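Side-chain contact in uncharacterized protein PA2218 (Pseudomonas aeruginosa, PDB 2HDW), which is uncharacterized but has an alpha/beta hydrolase fold and is probably a hydrolase, although no substrate or reaction is established: residues A[254-257]-A[258-262]. Numbering follows the deposited sequence.
Sequences GGEA and QFLVD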
ATOM      1  N   GLY A 254      13.233  19.221 -13.852  1.00 25.40           N
ATOM      2  CA  GLY A 254      12.830  20.613 -13.854  1.00 23.80           C
ATOM      3  C   GLY A 254      11.492  20.744 -14.551  1.00 24.16           C
ATOM      4  O   GLY A 254      11.224  20.041 -15.522  1.00 25.17           O
ATOM      5  N   GLY A 255      10.643  21.635 -14.052  1.00 23.19           N
ATOM      6  CA  GLY A 255       9.345  21.830 -14.668  1.00 22.84           C
ATOM      7  C   GLY A 255       8.258  20.894 -14.173  1.00 21.90           C
ATOM      8  O   GLY A 255       7.123  20.958 -14.652  1.00 21.86           O
ATOM      9  N   GLU A 256       8.591  20.031 -13.216  1.00 21.19           N
ATOM     10  CA  GLU A 256       7.618  19.090 -12.669  1.00 19.57           C
ATOM     11  C   GLU A 256       6.654  19.777 -11.716  1.00 17.08           C
ATOM     12  O   GLU A 256       7.026  20.719 -11.016  1.00 15.07           O
ATOM     13  CB  GLU A 256       8.318  17.943 -11.929  1.00 18.99           C
ATOM     14  CG  GLU A 256       9.069  16.986 -12.833  1.00 19.55           C
ATOM     15  CD  GLU A 256      10.542  17.311 -12.950  1.00 20.82           C
ATOM     16  OE1 GLU A 256      10.943  18.438 -12.581  1.00 19.07           O
ATOM     17  OE2 GLU A 256      11.298  16.434 -13.421  1.00 18.43           O
ATOM     18  N   ALA A 257       5.415  19.298 -11.694  1.00 14.99           N
ATOM     19  CA  ALA A 257       4.401  19.857 -10.810  1.00 14.40           C
ATOM     20  C   ALA A 257       4.846  19.643  -9.370  1.00 14.07           C
ATOM     21  O   ALA A 257       5.641  18.746  -9.088  1.00 12.01           O
ATOM     22  CB  ALA A 257       3.063  19.174 -11.053  1.00 16.04           C
ATOM     23  N   GLN A 258       4.323  20.459  -8.462  1.00 12.64           N
ATOM     24  CA  GLN A 258       4.685  20.368  -7.055  1.00 13.72           C
ATOM     25  C   GLN A 258       4.511  18.984  -6.433  1.00 13.69           C
ATOM     26  O   GLN A 258       5.358  18.549  -5.649  1.00 13.57           O
ATOM     27  CB  GLN A 258       3.888  21.387  -6.234  1.00 14.22           C
ATOM     28  CG  GLN A 258       4.330  21.482  -4.780  1.00 16.74           C
ATOM     29  CD  GLN A 258       5.777  21.954  -4.630  1.00 19.22           C
ATOM     30  OE1 GLN A 258       6.158  23.003  -5.151  1.00 19.80           O
ATOM     31  NE2 GLN A 258       6.583  21.180  -3.909  1.00 14.91           N
ATOM     32  N   PHE A 259       3.429  18.286  -6.767  1.00 12.15           N
ATOM     33  CA  PHE A 259       3.225  16.968  -6.174  1.00 12.83           C
ATOM     34  C   PHE A 259       4.343  15.997  -6.570  1.00 11.90           C
ATOM     35  O   PHE A 259       4.632  15.051  -5.838  1.00 10.86           O
ATOM     36  CB  PHE A 259       1.822  16.421  -6.523  1.00 13.71           C
ATOM     37  CG  PHE A 259       1.732  15.704  -7.845  1.00 14.55           C
ATOM     38  CD1 PHE A 259       1.881  14.324  -7.910  1.00 15.06           C
ATOM     39  CD2 PHE A 259       1.456  16.403  -9.016  1.00 15.29           C
ATOM     40  CE1 PHE A 259       1.749  13.644  -9.126  1.00 14.41           C
ATOM     41  CE2 PHE A 259       1.323  15.733 -10.235  1.00 16.35           C
ATOM     42  CZ  PHE A 259       1.468  14.352 -10.287  1.00 14.56           C
ATOM     43  N   LEU A 260       4.992  16.246  -7.705  1.00  9.83           N
ATOM     44  CA  LEU A 260       6.098  15.396  -8.136  1.00 10.08           C
ATOM     45  C   LEU A 260       7.347  15.783  -7.350  1.00  8.88           C
ATOM     46  O   LEU A 260       8.163  14.931  -6.990  1.00  8.16           O
ATOM     47  CB  LEU A 260       6.349  15.551  -9.638  1.00 10.37           C
ATOM     48  CG  LEU A 260       5.231  14.947 -10.484  1.00 11.99           C
ATOM     49  CD1 LEU A 260       5.497  15.190 -11.960  1.00 14.46           C
ATOM     50  CD2 LEU A 260       5.145  13.452 -10.189  1.00 15.09           C
ATOM     51  N   VAL A 261       7.490  17.076  -7.082  1.00 11.15           N
ATOM     52  CA  VAL A 261       8.621  17.562  -6.302  1.00 11.77           C
ATOM     53  C   VAL A 261       8.482  16.991  -4.893  1.00 11.48           C
ATOM     54  O   VAL A 261       9.470  16.610  -4.259  1.00 10.86           O
ATOM     55  CB  VAL A 261       8.621  19.094  -6.216  1.00 13.07           C
ATOM     56  CG1 VAL A 261       9.760  19.561  -5.316  1.00 12.47           C
ATOM     57  CG2 VAL A 261       8.765  19.691  -7.621  1.00 12.87           C
ATOM     58  N   ASP A 262       7.242  16.936  -4.410  1.00 10.42           N
ATOM     59  CA  ASP A 262       6.965  16.392  -3.086  1.00  9.34           C
ATOM     60  C   ASP A 262       7.404  14.932  -3.019  1.00 10.77           C
ATOM     61  O   ASP A 262       8.042  14.516  -2.051  1.00 10.25           O
ATOM     62  CB  ASP A 262       5.471  16.466  -2.763  1.00  9.05           C
ATOM     63  CG  ASP A 262       4.995  17.882  -2.494  1.00 10.64           C
ATOM     64  OD1 ASP A 262       5.841  18.793  -2.352  1.00 11.18           O
ATOM     65  OD2 ASP A 262       3.765  18.078  -2.417  1.00 10.59           O
TER
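The carbonyl of A257 is where the loop and the helix lock together: A257 O accepts from L260 N at 2.9 Å. The same A257 O also takes the N-H of V261, with V261 N at 3.2 Å. V261 N lies in the carbonyl plane and bonds fairly straight (N-H...O 153°), whereas L260 N sits above that plane with a more bent bond. Around this doubly gripped oxygen the packing is close. L260 CB comes within 3.3 Å of A257 O, and V261 CG2 approaches the same A257 O at 3.6 Å. The methyl of A257 meets the F259 ring obliquely, A257 CB lying 3.8 Å from F259 CD2, while L260 CG lies over one ring face, offset toward the rim. F259 CG sits between the backbone N and the carbonyl carbon (chi1 85°), which brings CD2 and CE2 to the alanine methyl. One residue earlier, the E256 stem crosses the L260 side chain at about a right angle, E256 CB lying 3.9 Å from L260 CD1. The whole arrangement is a helix N-terminus, with A257 as the N-cap of helix 258-267; its methyl side chain offers no polar capping atom. The helix follows the loop after helix 220-240, in the peripheral part of this alpha/beta hydrolase chain. Outside the contact, F259 also stacks on H318 and meets Y214 edge-to-face. The glutamate end turns from the helix altogether: bent at chi2 (96°), it brings E256 OE1 to G254 N at 2.7 Å, on the syn side, and OE2 to K253 N, so the carboxylate gathers two backbone N-H groups of its own loop. On the exposed flank, Q258 reaches one turn along the helix, and Q258 NE2 meets D262 OD1 at 2.9 Å, from above the carboxylate plane.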